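Local coordinates for mutT/nudix family protein (Listeria innocua, PDB 3I9X) that probably acts as a hydrolase of the Nudix family, this chain being the Nudix-domain portion of a longer protein, at residues A[32-37]-A[123-128]; A[48-53]-A[145-150]. One frame throughout, in Å; residues are numbered along the deposited sequence.

How the contacts relate
Both contacts are strand pairings in one mixed sheet of the Nudix fold, and their centres lie about 11 Å apart. Contact 1 joins strand 27-40 to strand 118-126 in parallel; contact 2 joins strand 43-52 to strand 144-148 antiparallel. Strands 27-40 and 43-52 follow each other in the chain and are antiparallel neighbours; contact 1 uses the edge of 27-40, and contact 2 the edge of 43-52, that is not taken up by their mutual pairing. They meet directly: Leu34 O lies 3.0 Å from Leu49 N, a probable hydrogen bond, and Ile33 CD1 packs 3.8 Å from Ile48 CD1. Helix 161-177 touches side chains of both, with Leu165 reaching Ile33 and Ile48.

Contact 1 of 2, residues A[32-37]-A[123-128]; sequences MILTTV and FYAIVP
Ile33 and Thr35 carry the backbone pairing between the 32-37 strand and the 123-128 segment, using both N-H and C=O toward the same neighbour, as in a regular parallel sheet. Ile33 N donates to Phe123 O at 2.8 Å, and Ala125 N returns a bond to Ile33 O. One step on, Thr35 N donates to Ala125 O, while Val127 N reaches Thr35 O at 2.9 Å. The strand axes run at 14° to each other, close to truly parallel.

Two threonine hydroxyls add side-chain bonds. Thr35 OG1 sits between its own backbone N and carbonyl carbon (chi1 74°), which lets it donate to Ala125 O at 3.0 Å, tilted from the carbonyl plane. That oxygen is therefore gripped twice by one residue, through N and OG1. Ile126 CG1 lies in van der Waals contact with Thr35 OG1, at 3.4 Å. Thr36 turns its hydroxyl the other way, opposite the backbone N (chi1 -170°), and OG1 donates to Val127 O at 2.9 Å, a side-chain bond just beyond the last backbone one.

Apolar contacts divide between the two faces. On the face of Leu34 and Ala125, Leu34 CD1 touches Ala125 CB at 3.9 Å and also Val127 CG1, the Leu34 and Val127 side chains crossing at a slant. On the other face the CB atoms of Ile33 and Tyr124 pack at 3.9 Å.

Helices cover both faces in this part of the Nudix fold: Leu132 of helix 129-137 packs on Leu34 and Val127, whereas helix 161-177 meets Ile33 through Leu165 and Ala168 and Tyr124 through Ile172. Strand 43-52 flanks the far edge of 32-37, where Leu34 and Thr36 make backbone hydrogen bonds with Leu49 and His47.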
ATOM      1  N   MET A  32       3.575  11.766  -3.154  1.00 38.14           N
ATOM      2  CA  MET A  32       4.737  12.070  -2.330  1.00 39.70           C
ATOM      3  C   MET A  32       4.520  13.236  -1.371  1.00 39.10           C
ATOM      4  O   MET A  32       4.314  14.374  -1.792  1.00 39.25           O
ATOM      5  CB  MET A  32       5.920  12.429  -3.217  1.00 40.11           C
ATOM      6  CG  MET A  32       6.188  11.385  -4.375  1.00 46.69           C
ATOM      7  SD  MET A  32       7.822  11.615  -5.208  1.00 51.04           S
ATOM      8  CE  MET A  32       8.580  12.424  -3.732  1.00 41.84           C
ATOM      9  N   ILE A  33       4.581  12.953  -0.085  1.00 38.54           N
ATOM     10  CA  ILE A  33       4.673  13.994   0.931  1.00 38.28           C
ATOM     11  C   ILE A  33       6.149  14.378   1.011  1.00 38.42           C
ATOM     12  O   ILE A  33       6.986  13.636   1.554  1.00 38.20           O
ATOM     13  CB  ILE A  33       4.165  13.492   2.232  1.00 38.04           C
ATOM     14  CG1 ILE A  33       2.675  13.184   2.097  1.00 42.16           C
ATOM     15  CG2 ILE A  33       4.375  14.458   3.342  1.00 38.13           C
ATOM     16  CD1 ILE A  33       1.888  14.389   2.050  1.00 46.18           C
ATOM     17  N   LEU A  34       6.455  15.543   0.468  1.00 37.72           N
ATOM     18  CA  LEU A  34       7.824  16.018   0.349  1.00 39.09           C
ATOM     19  C   LEU A  34       8.135  17.085   1.366  1.00 38.46           C
ATOM     20  O   LEU A  34       7.705  18.240   1.210  1.00 37.02           O
ATOM     21  CB  LEU A  34       8.018  16.599  -1.046  1.00 40.19           C
ATOM     22  CG  LEU A  34       9.366  16.598  -1.709  1.00 43.86           C
ATOM     23  CD1 LEU A  34      10.073  15.311  -1.316  1.00 48.05           C
ATOM     24  CD2 LEU A  34       9.191  16.683  -3.264  1.00 44.25           C
ATOM     25  N   THR A  35       8.891  16.720   2.392  1.00 38.85           N
ATOM     26  CA  THR A  35       9.099  17.614   3.540  1.00 39.37           C
ATOM     27  C   THR A  35      10.534  18.026   3.786  1.00 40.44           C
ATOM     28  O   THR A  35      11.479  17.384   3.303  1.00 40.86           O
ATOM     29  CB  THR A  35       8.555  17.005   4.815  1.00 39.29           C
ATOM     30  OG1 THR A  35       9.404  15.961   5.274  1.00 38.55           O
ATOM     31  CG2 THR A  35       7.138  16.451   4.608  1.00 39.07           C
ATOM     32  N   THR A  36      10.682  19.124   4.520  1.00 40.77           N
ATOM     33  CA  THR A  36      11.973  19.593   5.023  1.00 42.69           C
ATOM     34  C   THR A  36      11.765  20.242   6.379  1.00 43.91           C
ATOM     35  O   THR A  36      10.637  20.377   6.852  1.00 43.80           O
ATOM     36  CB  THR A  36      12.681  20.551   4.082  1.00 42.84           C
ATOM     37  OG1 THR A  36      14.023  20.769   4.541  1.00 44.47           O
ATOM     38  CG2 THR A  36      11.973  21.876   3.989  1.00 40.95           C
ATOM     39  N   VAL A  37      12.864  20.570   7.033  1.00 45.46           N
ATOM     40  CA  VAL A  37      12.815  21.263   8.305  1.00 45.76           C
ATOM     41  C   VAL A  37      13.544  22.570   8.053  1.00 48.06           C
ATOM     42  O   VAL A  37      14.598  22.584   7.430  1.00 47.97           O
ATOM     43  CB  VAL A  37      13.444  20.446   9.443  1.00 45.61           C
ATOM     44  CG1 VAL A  37      13.693  21.330  10.700  1.00 44.87           C
ATOM     45  CG2 VAL A  37      12.550  19.259   9.832  1.00 43.00           C
ATOM     46  N   PHE A 123       4.026   7.957  -0.212  1.00 34.73           N
ATOM     47  CA  PHE A 123       5.349   7.917   0.362  1.00 36.24           C
ATOM     48  C   PHE A 123       5.626   9.274   1.000  1.00 37.09           C
ATOM     49  O   PHE A 123       5.069  10.294   0.532  1.00 38.36           O
ATOM     50  CB  PHE A 123       6.397   7.721  -0.735  1.00 35.38           C
ATOM     51  CG  PHE A 123       6.288   6.406  -1.508  1.00 36.81           C
ATOM     52  CD1 PHE A 123       7.079   5.295  -1.160  1.00 34.89           C
ATOM     53  CD2 PHE A 123       5.494   6.322  -2.643  1.00 35.96           C
ATOM     54  CE1 PHE A 123       7.017   4.101  -1.874  1.00 34.59           C
ATOM     55  CE2 PHE A 123       5.423   5.133  -3.383  1.00 35.00           C
ATOM     56  CZ  PHE A 123       6.177   4.015  -2.989  1.00 37.43           C
ATOM     57  N   TYR A 124       6.487   9.316   2.018  1.00 36.36           N
ATOM     58  CA  TYR A 124       7.117  10.586   2.390  1.00 36.71           C
ATOM     59  C   TYR A 124       8.624  10.593   2.231  1.00 37.03           C
ATOM     60  O   TYR A 124       9.252   9.560   2.212  1.00 36.70           O
ATOM     61  CB  TYR A 124       6.780  10.991   3.808  1.00 37.61           C
ATOM     62  CG  TYR A 124       7.406  10.219   4.969  1.00 37.08           C
ATOM     63  CD1 TYR A 124       8.677  10.510   5.432  1.00 38.53           C
ATOM     64  CD2 TYR A 124       6.661   9.290   5.664  1.00 39.22           C
ATOM     65  CE1 TYR A 124       9.198   9.857   6.558  1.00 39.82           C
ATOM     66  CE2 TYR A 124       7.169   8.617   6.772  1.00 39.78           C
ATOM     67  CZ  TYR A 124       8.433   8.906   7.219  1.00 40.32           C
ATOM     68  OH  TYR A 124       8.913   8.214   8.318  1.00 43.17           O
ATOM     69  N   ALA A 125       9.185  11.781   2.133  1.00 37.76           N
ATOM     70  CA  ALA A 125      10.628  11.971   2.127  1.00 38.31           C
ATOM     71  C   ALA A 125      10.953  13.229   2.926  1.00 39.77           C
ATOM     72  O   ALA A 125      10.151  14.184   2.961  1.00 39.05           O
ATOM     73  CB  ALA A 125      11.139  12.114   0.701  1.00 37.54           C
ATOM     74  N   ILE A 126      12.128  13.218   3.557  1.00 41.42           N
ATOM     75  CA  ILE A 126      12.678  14.372   4.253  1.00 42.59           C
ATOM     76  C   ILE A 126      13.949  14.809   3.541  1.00 43.39           C
ATOM     77  O   ILE A 126      14.943  14.110   3.550  1.00 44.20           O
ATOM     78  CB  ILE A 126      12.938  14.064   5.713  1.00 42.80           C
ATOM     79  CG1 ILE A 126      11.638  13.656   6.389  1.00 44.33           C
ATOM     80  CG2 ILE A 126      13.541  15.289   6.461  1.00 42.95           C
ATOM     81  CD1 ILE A 126      11.851  12.820   7.600  1.00 44.53           C
ATOM     82  N   VAL A 127      13.908  15.955   2.873  1.00 43.76           N
ATOM     83  CA  VAL A 127      15.027  16.377   2.052  1.00 43.19           C
ATOM     84  C   VAL A 127      15.566  17.691   2.601  1.00 43.65           C
ATOM     85  O   VAL A 127      14.956  18.275   3.485  1.00 42.93           O
ATOM     86  CB  VAL A 127      14.616  16.449   0.583  1.00 43.29           C
ATOM     87  CG1 VAL A 127      13.882  15.151   0.191  1.00 41.78           C
ATOM     88  CG2 VAL A 127      13.727  17.668   0.324  1.00 43.30           C
ATOM     89  N   PRO A 128      16.766  18.102   2.153  1.00 45.55           N
ATOM     90  CA  PRO A 128      17.284  19.382   2.575  1.00 46.38           C
ATOM     91  C   PRO A 128      16.433  20.495   1.986  1.00 47.16           C
ATOM     92  O   PRO A 128      15.891  20.350   0.886  1.00 47.05           O
ATOM     93  CB  PRO A 128      18.732  19.400   2.019  1.00 46.92           C
ATOM     94  CG  PRO A 128      19.100  17.947   1.849  1.00 46.50           C
ATOM     95  CD  PRO A 128      17.771  17.349   1.368  1.00 45.60           C
TER

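Contact 2 of 2, residues A[48-53]-A[145-150]; sequences ILLIKR and GLFPMT
This antiparallel pairing adds strand 144-148 to the mixed sheet of the Nudix fold, just before the chain turns into helix 149-152 with Pro148 at the N-cap. Ile48 and Phe147 form a hydrogen-bonded pair: Ile48 N donates to Phe147 O at 2.7 Å, and Phe147 N to Ile48 O at 2.8 Å. Leu50 and Gly145 make the second such pair, with Leu50 N to Gly145 O at 3.0 Å and Gly145 N to Leu50 O equally long. The N-to-C directions of the two strand segments make an angle of 134°, well short of exactly antiparallel.

Between these pairs, Leu49 and Leu146 turn to the opposite face from Ile48 and Phe147. Leu49 CD1 lies over the Gly145 carbonyl, 3.6 Å from its O, and Leu146 CD1 reaches back to the Ile48 carbonyl group. The Phe147 ring presents its edge to Ile48 O, while Trp69 of strand 69-75 meets the same ring edge-to-face. Leu50 crosses Phe147 at about a right angle, CD1 to CD2 4.0 Å. Met149, bent at chi2 (77°) and chi3 (82°), brings SD to 4.1 Å from Ile48 CG2.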
ATOM      1  N   ILE A  48       6.186  21.454   3.987  1.00 36.89           N
ATOM      2  CA  ILE A  48       5.802  20.583   2.889  1.00 35.79           C
ATOM      3  C   ILE A  48       5.716  21.321   1.546  1.00 35.95           C
ATOM      4  O   ILE A  48       5.239  22.469   1.491  1.00 34.40           O
ATOM      5  CB  ILE A  48       4.494  19.845   3.230  1.00 35.63           C
ATOM      6  CG1 ILE A  48       4.100  18.927   2.108  1.00 34.34           C
ATOM      7  CG2 ILE A  48       3.324  20.837   3.561  1.00 37.34           C
ATOM      8  CD1 ILE A  48       2.974  17.967   2.435  1.00 32.83           C
ATOM      9  N   LEU A  49       6.216  20.681   0.475  1.00 34.39           N
ATOM     10  CA  LEU A  49       6.045  21.182  -0.885  1.00 34.98           C
ATOM     11  C   LEU A  49       4.699  20.763  -1.498  1.00 36.13           C
ATOM     12  O   LEU A  49       4.362  19.575  -1.603  1.00 36.43           O
ATOM     13  CB  LEU A  49       7.143  20.709  -1.823  1.00 33.67           C
ATOM     14  CG  LEU A  49       7.254  21.529  -3.108  1.00 36.98           C
ATOM     15  CD1 LEU A  49       7.968  22.886  -2.883  1.00 37.96           C
ATOM     16  CD2 LEU A  49       8.002  20.762  -4.260  1.00 39.03           C
ATOM     17  N   LEU A  50       3.949  21.744  -1.975  1.00 36.80           N
ATOM     18  CA  LEU A  50       2.662  21.470  -2.602  1.00 36.85           C
ATOM     19  C   LEU A  50       2.519  22.259  -3.879  1.00 37.30           C
ATOM     20  O   LEU A  50       3.161  23.293  -4.045  1.00 37.58           O
ATOM     21  CB  LEU A  50       1.538  21.808  -1.664  1.00 36.20           C
ATOM     22  CG  LEU A  50       1.432  21.061  -0.361  1.00 36.98           C
ATOM     23  CD1 LEU A  50       0.329  21.770   0.552  1.00 33.52           C
ATOM     24  CD2 LEU A  50       1.126  19.603  -0.586  1.00 34.05           C
ATOM     25  N   ILE A  51       1.672  21.732  -4.765  1.00 37.15           N
ATOM     26  CA  ILE A  51       1.528  22.227  -6.107  1.00 37.73           C
ATOM     27  C   ILE A  51       0.033  22.531  -6.383  1.00 38.18           C
ATOM     28  O   ILE A  51      -0.863  21.667  -6.283  1.00 36.99           O
ATOM     29  CB  ILE A  51       2.053  21.203  -7.113  1.00 36.80           C
ATOM     30  CG1 ILE A  51       3.527  20.820  -6.799  1.00 38.90           C
ATOM     31  CG2 ILE A  51       1.904  21.724  -8.556  1.00 36.50           C
ATOM     32  CD1 ILE A  51       4.113  19.823  -7.790  1.00 38.45           C
ATOM     33  N   LYS A  52      -0.249  23.778  -6.729  1.00 39.25           N
ATOM     34  CA  LYS A  52      -1.670  24.162  -6.941  1.00 39.62           C
ATOM     35  C   LYS A  52      -2.111  23.630  -8.287  1.00 38.58           C
ATOM     36  O   LYS A  52      -1.430  23.832  -9.280  1.00 38.63           O
ATOM     37  CB  LYS A  52      -1.803  25.656  -6.887  1.00 40.49           C
ATOM     38  CG  LYS A  52      -3.225  26.226  -6.933  1.00 43.34           C
ATOM     39  CD  LYS A  52      -3.127  27.738  -7.077  1.00 49.60           C
ATOM     40  CE  LYS A  52      -3.837  28.476  -5.958  1.00 55.23           C
ATOM     41  NZ  LYS A  52      -3.391  29.899  -5.922  1.00 57.26           N
ATOM     42  N   ARG A  53      -3.225  22.914  -8.318  1.00 38.99           N
ATOM     43  CA  ARG A  53      -3.784  22.475  -9.604  1.00 39.87           C
ATOM     44  C   ARG A  53      -4.255  23.668 -10.442  1.00 40.33           C
ATOM     45  O   ARG A  53      -4.862  24.599  -9.925  1.00 40.03           O
ATOM     46  CB  ARG A  53      -4.929  21.509  -9.404  1.00 40.09           C
ATOM     47  CG  ARG A  53      -4.461  20.133  -8.845  1.00 38.94           C
ATOM     48  CD  ARG A  53      -5.627  19.201  -8.684  1.00 39.65           C
ATOM     49  NE  ARG A  53      -6.319  18.944  -9.954  1.00 40.16           N
ATOM     50  CZ  ARG A  53      -5.898  18.112 -10.905  1.00 41.90           C
ATOM     51  NH1 ARG A  53      -4.784  17.401 -10.763  1.00 41.52           N
ATOM     52  NH2 ARG A  53      -6.602  17.981 -12.007  1.00 43.29           N
ATOM     53  N   GLY A 145       4.291  26.036  -3.609  1.00 46.74           N
ATOM     54  CA  GLY A 145       4.634  26.615  -2.324  1.00 44.73           C
ATOM     55  C   GLY A 145       5.294  25.639  -1.356  1.00 44.37           C
ATOM     56  O   GLY A 145       5.042  24.431  -1.384  1.00 41.93           O
ATOM     57  N   LEU A 146       6.148  26.183  -0.489  1.00 43.37           N
ATOM     58  CA  LEU A 146       6.754  25.427   0.587  1.00 43.23           C
ATOM     59  C   LEU A 146       6.122  25.902   1.871  1.00 42.98           C
ATOM     60  O   LEU A 146       6.448  26.995   2.344  1.00 44.56           O
ATOM     61  CB  LEU A 146       8.259  25.629   0.560  1.00 42.06           C
ATOM     62  CG  LEU A 146       9.130  24.817   1.510  1.00 43.29           C
ATOM     63  CD1 LEU A 146       8.965  23.222   1.427  1.00 37.06           C
ATOM     64  CD2 LEU A 146      10.592  25.259   1.234  1.00 41.53           C
ATOM     65  N   PHE A 147       5.202  25.107   2.423  1.00 42.53           N
ATOM     66  CA  PHE A 147       4.356  25.548   3.537  1.00 42.84           C
ATOM     67  C   PHE A 147       4.762  24.892   4.853  1.00 42.86           C
ATOM     68  O   PHE A 147       4.985  23.678   4.895  1.00 41.96           O
ATOM     69  CB  PHE A 147       2.854  25.200   3.306  1.00 42.19           C
ATOM     70  CG  PHE A 147       2.224  25.888   2.116  1.00 43.95           C
ATOM     71  CD1 PHE A 147       1.635  27.148   2.248  1.00 44.61           C
ATOM     72  CD2 PHE A 147       2.233  25.289   0.868  1.00 43.19           C
ATOM     73  CE1 PHE A 147       1.069  27.783   1.148  1.00 46.46           C
ATOM     74  CE2 PHE A 147       1.652  25.904  -0.228  1.00 45.18           C
ATOM     75  CZ  PHE A 147       1.074  27.157  -0.095  1.00 46.95           C
ATOM     76  N   PRO A 148       4.725  25.666   5.948  1.00 43.03           N
ATOM     77  CA  PRO A 148       4.769  25.048   7.259  1.00 43.58           C
ATOM     78  C   PRO A 148       3.618  24.088   7.306  1.00 43.83           C
ATOM     79  O   PRO A 148       2.612  24.327   6.642  1.00 43.35           O
ATOM     80  CB  PRO A 148       4.553  26.212   8.239  1.00 43.17           C
ATOM     81  CG  PRO A 148       4.716  27.453   7.467  1.00 44.41           C
ATOM     82  CD  PRO A 148       4.444  27.122   6.020  1.00 43.89           C
ATOM     83  N   MET A 149       3.748  22.998   8.032  1.00 44.49           N
ATOM     84  CA  MET A 149       2.780  21.927   7.846  1.00 45.78           C
ATOM     85  C   MET A 149       1.457  22.331   8.451  1.00 46.58           C
ATOM     86  O   MET A 149       0.411  21.989   7.914  1.00 45.89           O
ATOM     87  CB  MET A 149       3.264  20.580   8.388  1.00 45.58           C
ATOM     88  CG  MET A 149       2.200  19.479   8.373  1.00 44.95           C
ATOM     89  SD  MET A 149       1.845  18.712   6.772  1.00 39.75           S
ATOM     90  CE  MET A 149       3.254  17.521   6.758  1.00 43.73           C
ATOM     91  N   THR A 150       1.485  23.115   9.525  1.00 48.40           N
ATOM     92  CA  THR A 150       0.237  23.545  10.157  1.00 49.07           C
ATOM     93  C   THR A 150      -0.587  24.472   9.241  1.00 48.43           C
ATOM     94  O   THR A 150      -1.795  24.355   9.210  1.00 49.37           O
ATOM     95  CB  THR A 150       0.468  24.175  11.544  1.00 50.11           C
ATOM     96  OG1 THR A 150       1.222  25.382  11.403  1.00 52.04           O
ATOM     97  CG2 THR A 150       1.194  23.187  12.472  1.00 50.58           C
TER